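Local coordinates for GTPase-activating protein GYP1 (Saccharomyces cerevisiae, PDB 1FKM) that accelerates GTP hydrolysis by the Ypt/Rab GTPases Ypt1 and Ypt7 through its TBC-type GAP domain, supplying an arginine and a glutamine finger in trans, at residues Val41-Leu46 with Arg252-Tyr257; Ser9-Ile14 with Asn32-Ile37; Leu136-Phe141 with Phe245-Val250; Ile47-Val52 with Thr178-Thr183. One frame throughout, in Å; residues are numbered along the deposited sequence.

How the contacts relate
All four contacts knit together the all-helical Ypt/Rab-GAP domain of Gyp1. Contact 2 comes first along the chain and closes before the others open; contacts 3 and 4 both fall in the sequence spanned by contact 1, and their segments alternate. Contact 1 lies about 11 Å, centre to centre, from contacts 2 and 4 and about 12 Å from contact 3, and touches all three. It shares helix 247-261 with contact 3, and helix 39-46 runs straight into the turn of contact 4. Contacts 3 and 4 meet through Phe140 and Ile47. The early helices are thereby tied to much later ones, with contact 3 nearest the finger residues Arg96 and Gln131.

Contact 1 (Val41-Leu46 with Arg252-Tyr257); sequences VVWKLL and RMWDTY
A buried helix-helix contact, an indole-carboxylate hydrogen bond with aromatic packing beside it, joins helix 39-46 to helix 247-261 inside the all-helical TBC domain. Trp43 does the work from the first helix. With CG beside its backbone N (chi1 -85°), the indole reaches across to the second helix, where its six-membered ring packs on Trp254: Trp43 CZ2 lies 3.6 Å from Trp254 CB. The two six-membered rings sit obliquely, centroids 5.9 Å apart, and Trp254 in turn meets Phe140 edge-to-face. Asp255 is held on several sides, since OD1 also forms a salt bridge with Arg39 and OD2 accepts from Ile34 N, a setting that probably favours its negative charge. A leucine in place of Trp43 would probably leave OD1 short of one donor and open a gap beside Trp254. The indole bond is short and fairly straight: Trp43 NE1 gives its N-H to Asp255 OD1 at 2.8 Å, N-H...O 161°, with OD1 3° from the ring plane.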
loop_
_atom_site.group_PDB
_atom_site.type_symbol
_atom_site.label_atom_id
_atom_site.label_comp_id
_atom_site.label_asym_id
_atom_site.label_seq_id
_atom_site.Cartn_x
_atom_site.Cartn_y
_atom_site.Cartn_z
ATOM N N VAL A 41 -4.219 6.985 12.763
ATOM C CA VAL A 41 -3.310 8.036 13.207
ATOM C C VAL A 41 -1.838 7.728 12.942
ATOM O O VAL A 41 -1.117 8.556 12.384
ATOM C CB VAL A 41 -3.491 8.319 14.709
ATOM C CG1 VAL A 41 -2.393 9.251 15.204
ATOM C CG2 VAL A 41 -4.852 8.957 14.947
ATOM N N VAL A 42 -1.396 6.535 13.326
ATOM C CA VAL A 42 0.005 6.163 13.150
ATOM C C VAL A 42 0.444 6.119 11.695
ATOM O O VAL A 42 1.544 6.556 11.375
ATOM C CB VAL A 42 0.315 4.809 13.838
ATOM C CG1 VAL A 42 1.783 4.442 13.631
ATOM C CG2 VAL A 42 0.014 4.914 15.334
ATOM N N TRP A 43 -0.398 5.592 10.807
ATOM C CA TRP A 43 -0.037 5.559 9.395
ATOM C C TRP A 43 0.135 6.985 8.855
ATOM O O TRP A 43 1.058 7.261 8.089
ATOM C CB TRP A 43 -1.107 4.829 8.581
ATOM C CG TRP A 43 -0.942 3.341 8.545
ATOM C CD1 TRP A 43 -0.355 2.547 9.502
ATOM C CD2 TRP A 43 -1.424 2.454 7.527
ATOM N NE1 TRP A 43 -0.450 1.218 9.135
ATOM C CE2 TRP A 43 -1.100 1.136 7.930
ATOM C CE3 TRP A 43 -2.100 2.647 6.313
ATOM C CZ2 TRP A 43 -1.431 0.018 7.163
ATOM C CZ3 TRP A 43 -2.431 1.527 5.546
ATOM C CH2 TRP A 43 -2.095 0.234 5.975
ATOM N N LYS A 44 -0.756 7.887 9.248
ATOM C CA LYS A 44 -0.669 9.270 8.780
ATOM C C LYS A 44 0.586 9.954 9.315
ATOM O O LYS A 44 1.199 10.767 8.621
ATOM C CB LYS A 44 -1.922 10.043 9.181
ATOM C CG LYS A 44 -3.188 9.508 8.509
ATOM C CD LYS A 44 -4.439 10.230 8.985
ATOM C CE LYS A 44 -5.704 9.521 8.487
ATOM N NZ LYS A 44 -6.947 10.136 9.035
ATOM N N LEU A 45 0.980 9.613 10.538
ATOM C CA LEU A 45 2.187 10.197 11.122
ATOM C C LEU A 45 3.441 9.638 10.447
ATOM O O LEU A 45 4.348 10.385 10.091
ATOM C CB LEU A 45 2.254 9.912 12.629
ATOM C CG LEU A 45 1.296 10.682 13.548
ATOM C CD1 LEU A 45 1.277 10.038 14.930
ATOM C CD2 LEU A 45 1.739 12.145 13.632
ATOM N N LEU A 46 3.484 8.323 10.251
ATOM C CA LEU A 46 4.658 7.701 9.643
ATOM C C LEU A 46 4.909 8.082 8.190
ATOM O O LEU A 46 6.059 8.191 7.765
ATOM C CB LEU A 46 4.566 6.175 9.756
ATOM C CG LEU A 46 4.622 5.612 11.180
ATOM C CD1 LEU A 46 4.376 4.101 11.150
ATOM C CD2 LEU A 46 5.981 5.933 11.803
ATOM N N ARG A 252 -1.023 -5.445 7.557
ATOM C CA ARG A 252 0.023 -5.689 8.542
ATOM C C ARG A 252 1.403 -5.405 7.956
ATOM O O ARG A 252 2.258 -4.822 8.620
ATOM C CB ARG A 252 -0.048 -7.131 9.048
ATOM C CG ARG A 252 1.134 -7.540 9.917
ATOM C CD ARG A 252 1.263 -6.702 11.186
ATOM N NE ARG A 252 2.456 -7.106 11.927
ATOM C CZ ARG A 252 3.691 -6.725 11.621
ATOM N NH1 ARG A 252 3.903 -5.910 10.594
ATOM N NH2 ARG A 252 4.719 -7.193 12.314
HETATM N N MSE A 253 1.619 -5.817 6.716
HETATM C CA MSE A 253 2.897 -5.572 6.045
HETATM C C MSE A 253 3.184 -4.080 5.964
HETATM O O MSE A 253 4.325 -3.639 6.156
HETATM C CB MSE A 253 2.872 -6.110 4.615
HETATM C CG MSE A 253 2.831 -7.607 4.487
HETATM SE SE MSE A 253 2.748 -8.088 2.617
HETATM C CE MSE A 253 4.415 -7.296 2.043
ATOM N N TRP A 254 2.153 -3.303 5.650
ATOM C CA TRP A 254 2.330 -1.857 5.538
ATOM C C TRP A 254 2.752 -1.173 6.837
ATOM O O TRP A 254 3.387 -0.121 6.792
ATOM C CB TRP A 254 1.070 -1.215 4.940
ATOM C CG TRP A 254 1.022 -1.395 3.438
ATOM C CD1 TRP A 254 1.467 -2.479 2.730
ATOM C CD2 TRP A 254 0.495 -0.477 2.469
ATOM N NE1 TRP A 254 1.253 -2.293 1.386
ATOM C CE2 TRP A 254 0.656 -1.074 1.197
ATOM C CE3 TRP A 254 -0.098 0.791 2.551
ATOM C CZ2 TRP A 254 0.245 -0.445 0.013
ATOM C CZ3 TRP A 254 -0.506 1.416 1.372
ATOM C CH2 TRP A 254 -0.330 0.795 0.123
ATOM N N ASP A 255 2.418 -1.755 7.988
ATOM C CA ASP A 255 2.848 -1.164 9.263
ATOM C C ASP A 255 4.375 -1.113 9.211
ATOM O O ASP A 255 5.004 -0.119 9.594
ATOM C CB ASP A 255 2.485 -2.033 10.478
ATOM C CG ASP A 255 0.995 -2.153 10.726
ATOM O OD1 ASP A 255 0.206 -1.320 10.237
ATOM O OD2 ASP A 255 0.617 -3.103 11.451
ATOM N N THR A 256 4.964 -2.212 8.751
ATOM C CA THR A 256 6.411 -2.324 8.665
ATOM C C THR A 256 7.001 -1.514 7.518
ATOM O O THR A 256 8.037 -0.869 7.689
ATOM C CB THR A 256 6.850 -3.799 8.548
ATOM O OG1 THR A 256 6.399 -4.514 9.704
ATOM C CG2 THR A 256 8.381 -3.907 8.462
ATOM N N TYR A 257 6.357 -1.542 6.351
ATOM C CA TYR A 257 6.856 -0.756 5.232
ATOM C C TYR A 257 6.899 0.724 5.606
ATOM O O TYR A 257 7.890 1.401 5.348
ATOM C CB TYR A 257 5.969 -0.935 4.001
ATOM C CG TYR A 257 6.366 -2.092 3.116
ATOM C CD1 TYR A 257 6.494 -3.383 3.629
ATOM C CD2 TYR A 257 6.577 -1.904 1.749
ATOM C CE1 TYR A 257 6.819 -4.459 2.797
ATOM C CE2 TYR A 257 6.899 -2.967 0.913
ATOM C CZ TYR A 257 7.015 -4.240 1.440
ATOM O OH TYR A 257 7.303 -5.294 0.602
#

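Contact 2 (Ser9-Ile14 with Asn32-Ile37); sequences SKFDNI and NGIPKI
Phe11, halfway along the segment 9-14, meets the loop 32-37 that leads into helix 39-46; the contact is an aromatic side chain laid against a proline, with no hydrogen bond between the two segments. The CB of Phe11 points toward the loop, and CG, anti to the carbonyl carbon (chi1 -83°), continues the ring onto Pro35. Pro35 CD sits over one face in a CH-pi contact, 3.5 Å from the centroid of the Phe11 ring and 22° off its normal, displaced toward the CE1 rim. The far end of the ring passes near Gly33, with Phe11 CZ 3.6 Å from Gly33 O, a carbonyl that accepts from Arg7. Ile34 offers its CG2 branch to Phe11 CE2 at 4.0 Å, the two side chains crossing at about a right angle. An alanine at Phe11 would probably strip Pro35 of its aromatic partner and open a gap between helix and loop. One residue on, Asp12 OD1 pairs with Lys16 in a salt bridge and accepts a hydrogen bond from His38, just after the segment 32-37. Phe11 also touches Ile29 and Ser30 of helix 23-30, while Ile34 leans on Arg39, Val42 and Trp43, and the contact is thus a joint between helices 4-15, 23-30 and 39-46.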
loop_
_atom_site.group_PDB
_atom_site.type_symbol
_atom_site.label_atom_id
_atom_site.label_comp_id
_atom_site.label_asym_id
_atom_site.label_seq_id
_atom_site.Cartn_x
_atom_site.Cartn_y
_atom_site.Cartn_z
ATOM N N SER A 9 -1.765 0.262 25.059
ATOM C CA SER A 9 -1.373 1.262 26.047
ATOM C C SER A 9 -0.020 1.893 25.711
ATOM O O SER A 9 0.167 3.091 25.898
ATOM C CB SER A 9 -1.305 0.635 27.442
ATOM O OG SER A 9 -0.908 1.599 28.402
ATOM N N LYS A 10 0.918 1.086 25.227
ATOM C CA LYS A 10 2.240 1.595 24.861
ATOM C C LYS A 10 2.103 2.637 23.757
ATOM O O LYS A 10 2.754 3.677 23.790
ATOM C CB LYS A 10 3.142 0.452 24.387
ATOM C CG LYS A 10 3.460 -0.575 25.464
ATOM C CD LYS A 10 4.405 -1.647 24.945
ATOM C CE LYS A 10 5.753 -1.055 24.552
ATOM N NZ LYS A 10 6.677 -2.083 23.990
ATOM N N PHE A 11 1.257 2.359 22.771
ATOM C CA PHE A 11 1.052 3.319 21.695
ATOM C C PHE A 11 0.346 4.560 22.240
ATOM O O PHE A 11 0.665 5.679 21.850
ATOM C CB PHE A 11 0.221 2.702 20.563
ATOM C CG PHE A 11 1.026 1.877 19.599
ATOM C CD1 PHE A 11 1.381 0.566 19.904
ATOM C CD2 PHE A 11 1.436 2.421 18.382
ATOM C CE1 PHE A 11 2.134 -0.194 19.008
ATOM C CE2 PHE A 11 2.188 1.673 17.483
ATOM C CZ PHE A 11 2.540 0.362 17.793
ATOM N N ASP A 12 -0.602 4.360 23.155
ATOM C CA ASP A 12 -1.332 5.484 23.739
ATOM C C ASP A 12 -0.399 6.512 24.380
ATOM O O ASP A 12 -0.556 7.713 24.170
ATOM C CB ASP A 12 -2.334 4.999 24.796
ATOM C CG ASP A 12 -3.567 4.358 24.186
ATOM O OD1 ASP A 12 -4.135 4.940 23.240
ATOM O OD2 ASP A 12 -3.976 3.277 24.662
ATOM N N ASN A 13 0.564 6.040 25.164
ATOM C CA ASN A 13 1.497 6.944 25.825
ATOM C C ASN A 13 2.467 7.619 24.861
ATOM O O ASN A 13 3.054 8.647 25.187
ATOM C CB ASN A 13 2.260 6.212 26.930
ATOM C CG ASN A 13 1.368 5.865 28.111
ATOM O OD1 ASN A 13 0.588 6.698 28.575
ATOM N ND2 ASN A 13 1.479 4.639 28.602
ATOM N N ILE A 14 2.634 7.045 23.676
ATOM C CA ILE A 14 3.507 7.645 22.677
ATOM C C ILE A 14 2.711 8.702 21.920
ATOM O O ILE A 14 3.222 9.773 21.591
ATOM C CB ILE A 14 4.021 6.595 21.659
ATOM C CG1 ILE A 14 5.032 5.665 22.333
ATOM C CG2 ILE A 14 4.657 7.292 20.453
ATOM C CD1 ILE A 14 5.563 4.563 21.426
ATOM N N ASN A 32 7.038 -3.601 14.433
ATOM C CA ASN A 32 6.527 -4.907 14.824
ATOM C C ASN A 32 5.010 -5.033 14.802
ATOM O O ASN A 32 4.466 -5.974 15.368
ATOM C CB ASN A 32 7.050 -5.264 16.219
ATOM C CG ASN A 32 8.559 -5.147 16.316
ATOM O OD1 ASN A 32 9.287 -5.691 15.487
ATOM N ND2 ASN A 32 9.036 -4.432 17.326
ATOM N N GLY A 33 4.332 -4.087 14.158
ATOM C CA GLY A 33 2.885 -4.150 14.082
ATOM C C GLY A 33 2.181 -3.067 14.875
ATOM O O GLY A 33 2.581 -2.730 15.991
ATOM N N ILE A 34 1.115 -2.529 14.297
ATOM C CA ILE A 34 0.350 -1.470 14.935
ATOM C C ILE A 34 -1.056 -1.949 15.282
ATOM O O ILE A 34 -1.756 -2.492 14.423
ATOM C CB ILE A 34 0.228 -0.248 13.989
ATOM C CG1 ILE A 34 1.627 0.251 13.608
ATOM C CG2 ILE A 34 -0.574 0.861 14.666
ATOM C CD1 ILE A 34 1.643 1.175 12.381
ATOM N N PRO A 35 -1.480 -1.770 16.549
ATOM C CA PRO A 35 -2.819 -2.183 16.982
ATOM C C PRO A 35 -3.819 -1.551 16.013
ATOM O O PRO A 35 -3.684 -0.376 15.668
ATOM C CB PRO A 35 -2.922 -1.582 18.379
ATOM C CG PRO A 35 -1.498 -1.650 18.873
ATOM C CD PRO A 35 -0.721 -1.182 17.669
ATOM N N LYS A 36 -4.819 -2.313 15.582
ATOM C CA LYS A 36 -5.786 -1.787 14.624
ATOM C C LYS A 36 -6.414 -0.448 15.005
ATOM O O LYS A 36 -6.605 0.412 14.147
ATOM C CB LYS A 36 -6.885 -2.821 14.342
ATOM C CG LYS A 36 -7.696 -3.258 15.548
ATOM C CD LYS A 36 -8.813 -4.203 15.122
ATOM C CE LYS A 36 -9.651 -4.676 16.304
ATOM N NZ LYS A 36 -8.859 -5.514 17.246
ATOM N N ILE A 37 -6.726 -0.248 16.279
ATOM C CA ILE A 37 -7.340 1.012 16.680
ATOM C C ILE A 37 -6.422 2.225 16.442
ATOM O O ILE A 37 -6.897 3.347 16.260
ATOM C CB ILE A 37 -7.778 0.974 18.163
ATOM C CG1 ILE A 37 -8.612 2.215 18.484
ATOM C CG2 ILE A 37 -6.559 0.896 19.078
ATOM C CD1 ILE A 37 -9.194 2.216 19.879
#

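Contact 3 (Leu136-Phe141 with Phe245-Val250); sequences LVTPFF and FQMGTV
Pro139 and Met247, a selenomethionine in this crystal, cross at about a right angle where helix 133-145 packs against the first turn of helix 247-261, both in the Rab-GAP TBC domain. The Met247 chain is bent at both chi2 and chi3, which folds its selenium and methyl over the proline: SE lies 4.1 Å from Pro139 CG, and the terminal methyl runs on to the neighbouring threonine. There Met247 CE ends 3.6 Å from Thr138 OG1 and equally close to the carbonyl oxygen of that residue. The polar end of Thr138 has its main partner one turn back, a hydrogen bond to Asp135 O, and toward Met247 the hydroxyl makes packing contact. The Thr138 side chain lies about 11 Å from that of the arginine finger Arg96. One turn on from Met247, Val250 CG1, anti to the backbone N (chi1 171°), comes obliquely to within 4.0 Å of Pro139 CG. The proline CG is therefore shared by Met247 and Val250 in apolar packing. Pro139 lacks an N-H, and helix 133-145 is kinked here, with no bond from the N of Thr138 or Pro139 to the preceding turn. Around the contact, Pro139 also packs on Ile251 and Trp254 of helix 247-261, while on other sides of helix 133-145 Val137 meets helices 107-123 and 168-186, and Phe140 packs against helix 168-186.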
loop_
_atom_site.group_PDB
_atom_site.type_symbol
_atom_site.label_atom_id
_atom_site.label_comp_id
_atom_site.label_asym_id
_atom_site.label_seq_id
_atom_site.Cartn_x
_atom_site.Cartn_y
_atom_site.Cartn_z
ATOM N N LEU A 136 -3.036 0.218 -5.016
ATOM C CA LEU A 136 -2.292 0.892 -3.950
ATOM C C LEU A 136 -3.079 1.839 -3.069
ATOM O O LEU A 136 -2.724 2.046 -1.912
ATOM C CB LEU A 136 -1.094 1.652 -4.529
ATOM C CG LEU A 136 0.012 0.792 -5.137
ATOM C CD1 LEU A 136 1.155 1.691 -5.597
ATOM C CD2 LEU A 136 0.508 -0.211 -4.111
ATOM N N VAL A 137 -4.138 2.427 -3.609
ATOM C CA VAL A 137 -4.940 3.358 -2.832
ATOM C C VAL A 137 -5.824 2.655 -1.792
ATOM O O VAL A 137 -6.129 3.236 -0.747
ATOM C CB VAL A 137 -5.856 4.220 -3.761
ATOM C CG1 VAL A 137 -6.960 3.356 -4.368
ATOM C CG2 VAL A 137 -6.458 5.386 -2.975
ATOM N N THR A 138 -6.193 1.399 -2.050
ATOM C CA THR A 138 -7.110 0.691 -1.151
ATOM C C THR A 138 -6.704 0.412 0.300
ATOM O O THR A 138 -7.549 0.526 1.200
ATOM C CB THR A 138 -7.664 -0.607 -1.828
ATOM O OG1 THR A 138 -6.607 -1.541 -2.081
ATOM C CG2 THR A 138 -8.315 -0.245 -3.157
ATOM N N PRO A 139 -5.433 0.047 0.564
ATOM C CA PRO A 139 -5.068 -0.202 1.967
ATOM C C PRO A 139 -5.231 1.068 2.805
ATOM O O PRO A 139 -5.616 1.010 3.976
ATOM C CB PRO A 139 -3.608 -0.654 1.879
ATOM C CG PRO A 139 -3.562 -1.341 0.530
ATOM C CD PRO A 139 -4.349 -0.377 -0.340
ATOM N N PHE A 140 -4.927 2.216 2.200
ATOM C CA PHE A 140 -5.068 3.506 2.878
ATOM C C PHE A 140 -6.546 3.798 3.105
ATOM O O PHE A 140 -6.954 4.149 4.211
ATOM C CB PHE A 140 -4.501 4.644 2.019
ATOM C CG PHE A 140 -3.004 4.748 2.046
ATOM C CD1 PHE A 140 -2.321 4.835 3.253
ATOM C CD2 PHE A 140 -2.279 4.782 0.860
ATOM C CE1 PHE A 140 -0.936 4.954 3.279
ATOM C CE2 PHE A 140 -0.893 4.901 0.876
ATOM C CZ PHE A 140 -0.220 4.987 2.086
ATOM N N PHE A 141 -7.329 3.668 2.034
ATOM C CA PHE A 141 -8.766 3.945 2.082
ATOM C C PHE A 141 -9.443 3.126 3.161
ATOM O O PHE A 141 -10.141 3.667 4.015
ATOM C CB PHE A 141 -9.427 3.636 0.726
ATOM C CG PHE A 141 -10.887 4.001 0.669
ATOM C CD1 PHE A 141 -11.282 5.327 0.526
ATOM C CD2 PHE A 141 -11.867 3.023 0.803
ATOM C CE1 PHE A 141 -12.632 5.678 0.523
ATOM C CE2 PHE A 141 -13.223 3.365 0.801
ATOM C CZ PHE A 141 -13.606 4.689 0.663
ATOM N N PHE A 245 -1.280 -11.487 -1.558
ATOM C CA PHE A 245 -1.686 -11.727 -0.174
ATOM C C PHE A 245 -3.114 -11.276 0.093
ATOM O O PHE A 245 -3.701 -10.542 -0.702
ATOM C CB PHE A 245 -0.781 -10.954 0.799
ATOM C CG PHE A 245 0.664 -11.347 0.750
ATOM C CD1 PHE A 245 1.096 -12.522 1.355
ATOM C CD2 PHE A 245 1.599 -10.526 0.136
ATOM C CE1 PHE A 245 2.448 -12.879 1.352
ATOM C CE2 PHE A 245 2.949 -10.868 0.127
ATOM C CZ PHE A 245 3.375 -12.050 0.738
ATOM N N GLN A 246 -3.659 -11.719 1.225
ATOM C CA GLN A 246 -4.997 -11.323 1.646
ATOM C C GLN A 246 -4.839 -9.892 2.172
ATOM O O GLN A 246 -3.765 -9.530 2.646
ATOM C CB GLN A 246 -5.491 -12.224 2.782
ATOM C CG GLN A 246 -5.672 -13.684 2.389
ATOM C CD GLN A 246 -6.665 -13.851 1.262
ATOM O OE1 GLN A 246 -7.808 -13.402 1.355
ATOM N NE2 GLN A 246 -6.235 -14.496 0.183
HETATM N N MSE A 247 -5.894 -9.086 2.098
HETATM C CA MSE A 247 -5.811 -7.701 2.572
HETATM C C MSE A 247 -5.341 -7.553 4.017
HETATM O O MSE A 247 -4.625 -6.612 4.339
HETATM C CB MSE A 247 -7.158 -6.992 2.404
HETATM C CG MSE A 247 -7.164 -6.001 1.258
HETATM SE SE MSE A 247 -6.055 -4.431 1.582
HETATM C CE MSE A 247 -7.333 -3.085 1.034
ATOM N N GLY A 248 -5.757 -8.461 4.891
ATOM C CA GLY A 248 -5.325 -8.377 6.276
ATOM C C GLY A 248 -3.813 -8.481 6.365
ATOM O O GLY A 248 -3.163 -7.800 7.168
ATOM N N THR A 249 -3.238 -9.336 5.529
ATOM C CA THR A 249 -1.792 -9.510 5.519
ATOM C C THR A 249 -1.128 -8.269 4.938
ATOM O O THR A 249 -0.081 -7.834 5.417
ATOM C CB THR A 249 -1.386 -10.725 4.675
ATOM O OG1 THR A 249 -2.005 -11.896 5.213
ATOM C CG2 THR A 249 0.129 -10.897 4.675
ATOM N N VAL A 250 -1.738 -7.703 3.903
ATOM C CA VAL A 250 -1.195 -6.502 3.270
ATOM C C VAL A 250 -1.160 -5.350 4.283
ATOM O O VAL A 250 -0.154 -4.654 4.406
ATOM C CB VAL A 250 -2.048 -6.087 2.044
ATOM C CG1 VAL A 250 -1.614 -4.715 1.538
ATOM C CG2 VAL A 250 -1.894 -7.126 0.929
#

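Contact 4 (Ile47-Val52 with Thr178-Thr183); sequences IGYLPV and TFWCLT
Tyr49 and Ile47 reach from the turn after helix 39-46 onto helix 168-186, where Trp180 and Cys181 receive them. Gly48 between them ends the helix in a Schellman motif, and the CB bonds of Ile47 and Tyr49 on either side of it both point toward helix 168-186. In Tyr49, CG lies opposite the backbone N (chi1 175°), extending the ring past Cys181 toward Trp180. Cys181 SG takes an oblique sulfur-aromatic position 4.3 Å from the centroid of the Tyr49 ring, and on the CE1 side of the ring Tyr49 CE1 lies 3.3 Å from Trp180 CB. The phenol and the five-membered ring of the indole are nearly parallel, planes 19° apart, but slid so far that they barely overlap. Ile47 arrives beside them: Ile47 CG2 lies 3.9 Å from Cys181 SG, while CG1, anti to the backbone N (chi1 -159°), sends CD1 close against the carbonyl oxygen of Cys181. The polar ends are satisfied by outside partners, Tyr49 OH by Asp177 and Trp180 NE1 by the Lys64 carbonyl. Tyr49 further meets Phe60 of helix 57-74 edge-to-face, and Ile47 touches Phe140 of helix 133-145, so the turn is wedged between helices 57-74, 133-145 and 168-186.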
loop_
_atom_site.group_PDB
_atom_site.type_symbol
_atom_site.label_atom_id
_atom_site.label_comp_id
_atom_site.label_asym_id
_atom_site.label_seq_id
_atom_site.Cartn_x
_atom_site.Cartn_y
_atom_site.Cartn_z
ATOM N N ILE A 47 3.845 8.289 7.425
ATOM C CA ILE A 47 4.004 8.633 6.017
ATOM C C ILE A 47 4.304 10.122 5.808
ATOM O O ILE A 47 4.561 10.564 4.684
ATOM C CB ILE A 47 2.751 8.209 5.200
ATOM C CG1 ILE A 47 3.126 8.075 3.722
ATOM C CG2 ILE A 47 1.618 9.217 5.392
ATOM C CD1 ILE A 47 2.027 7.494 2.868
ATOM N N GLY A 48 4.277 10.885 6.893
ATOM C CA GLY A 48 4.578 12.306 6.811
ATOM C C GLY A 48 3.413 13.210 6.459
ATOM O O GLY A 48 3.607 14.307 5.935
ATOM N N TYR A 49 2.196 12.760 6.743
ATOM C CA TYR A 49 1.020 13.558 6.441
ATOM C C TYR A 49 0.641 14.358 7.678
ATOM O O TYR A 49 0.702 15.585 7.677
ATOM C CB TYR A 49 -0.138 12.646 6.010
ATOM C CG TYR A 49 -1.452 13.361 5.775
ATOM C CD1 TYR A 49 -1.548 14.415 4.868
ATOM C CD2 TYR A 49 -2.617 12.941 6.424
ATOM C CE1 TYR A 49 -2.779 15.029 4.606
ATOM C CE2 TYR A 49 -3.846 13.545 6.168
ATOM C CZ TYR A 49 -3.920 14.583 5.259
ATOM O OH TYR A 49 -5.145 15.149 4.989
ATOM N N LEU A 50 0.263 13.659 8.739
ATOM C CA LEU A 50 -0.111 14.314 9.981
ATOM C C LEU A 50 1.144 14.844 10.678
ATOM O O LEU A 50 2.118 14.115 10.864
ATOM C CB LEU A 50 -0.832 13.320 10.892
ATOM C CG LEU A 50 -1.611 13.869 12.089
ATOM C CD1 LEU A 50 -2.779 14.737 11.603
ATOM C CD2 LEU A 50 -2.134 12.711 12.910
ATOM N N PRO A 51 1.148 16.135 11.056
ATOM C CA PRO A 51 2.332 16.678 11.732
ATOM C C PRO A 51 2.516 16.085 13.129
ATOM O O PRO A 51 1.542 15.806 13.822
ATOM C CB PRO A 51 2.062 18.188 11.753
ATOM C CG PRO A 51 0.568 18.281 11.729
ATOM C CD PRO A 51 0.170 17.196 10.755
ATOM N N VAL A 52 3.765 15.879 13.538
ATOM C CA VAL A 52 4.028 15.315 14.859
ATOM C C VAL A 52 3.685 16.288 15.987
ATOM O O VAL A 52 3.431 15.868 17.113
ATOM C CB VAL A 52 5.496 14.856 14.997
ATOM C CG1 VAL A 52 5.744 13.672 14.067
ATOM C CG2 VAL A 52 6.450 16.010 14.674
ATOM N N THR A 178 -6.875 10.114 2.278
ATOM C CA THR A 178 -6.441 9.004 1.441
ATOM C C THR A 178 -5.616 9.532 0.268
ATOM O O THR A 178 -4.536 9.015 -0.037
ATOM C CB THR A 178 -7.666 8.214 0.922
ATOM O OG1 THR A 178 -8.412 7.713 2.042
ATOM C CG2 THR A 178 -7.225 7.035 0.057
ATOM N N PHE A 179 -6.129 10.572 -0.380
ATOM C CA PHE A 179 -5.456 11.200 -1.519
ATOM C C PHE A 179 -4.055 11.725 -1.186
ATOM O O PHE A 179 -3.085 11.457 -1.910
ATOM C CB PHE A 179 -6.305 12.362 -2.043
ATOM C CG PHE A 179 -5.573 13.258 -2.997
ATOM C CD1 PHE A 179 -5.312 12.846 -4.299
ATOM C CD2 PHE A 179 -5.106 14.508 -2.578
ATOM C CE1 PHE A 179 -4.590 13.660 -5.176
ATOM C CE2 PHE A 179 -4.383 15.330 -3.448
ATOM C CZ PHE A 179 -4.123 14.906 -4.748
ATOM N N TRP A 180 -3.945 12.493 -0.108
ATOM C CA TRP A 180 -2.645 13.047 0.270
ATOM C C TRP A 180 -1.655 11.965 0.702
ATOM O O TRP A 180 -0.446 12.101 0.490
ATOM C CB TRP A 180 -2.799 14.078 1.395
ATOM C CG TRP A 180 -3.508 15.329 0.969
ATOM C CD1 TRP A 180 -4.705 15.787 1.427
ATOM C CD2 TRP A 180 -3.058 16.281 -0.008
ATOM N NE1 TRP A 180 -5.034 16.966 0.800
ATOM C CE2 TRP A 180 -4.040 17.292 -0.085
ATOM C CE3 TRP A 180 -1.922 16.377 -0.821
ATOM C CZ2 TRP A 180 -3.922 18.391 -0.945
ATOM C CZ3 TRP A 180 -1.804 17.475 -1.680
ATOM C CH2 TRP A 180 -2.802 18.464 -1.730
ATOM N N CYS A 181 -2.156 10.903 1.326
ATOM C CA CYS A 181 -1.269 9.823 1.746
ATOM C C CYS A 181 -0.859 8.981 0.546
ATOM O O CYS A 181 0.285 8.530 0.466
ATOM C CB CYS A 181 -1.935 8.967 2.827
ATOM S SG CYS A 181 -2.066 9.865 4.414
ATOM N N LEU A 182 -1.780 8.775 -0.393
ATOM C CA LEU A 182 -1.451 8.026 -1.604
ATOM C C LEU A 182 -0.374 8.827 -2.324
ATOM O O LEU A 182 0.589 8.272 -2.856
ATOM C CB LEU A 182 -2.667 7.911 -2.534
ATOM C CG LEU A 182 -2.379 7.346 -3.932
ATOM C CD1 LEU A 182 -1.922 5.895 -3.813
ATOM C CD2 LEU A 182 -3.625 7.442 -4.797
ATOM N N THR A 183 -0.550 10.146 -2.337
ATOM C CA THR A 183 0.402 11.029 -2.996
ATOM C C THR A 183 1.786 10.907 -2.361
ATOM O O THR A 183 2.789 10.789 -3.069
ATOM C CB THR A 183 -0.087 12.498 -2.949
ATOM O OG1 THR A 183 -1.303 12.615 -3.703
ATOM C CG2 THR A 183 0.960 13.444 -3.548
#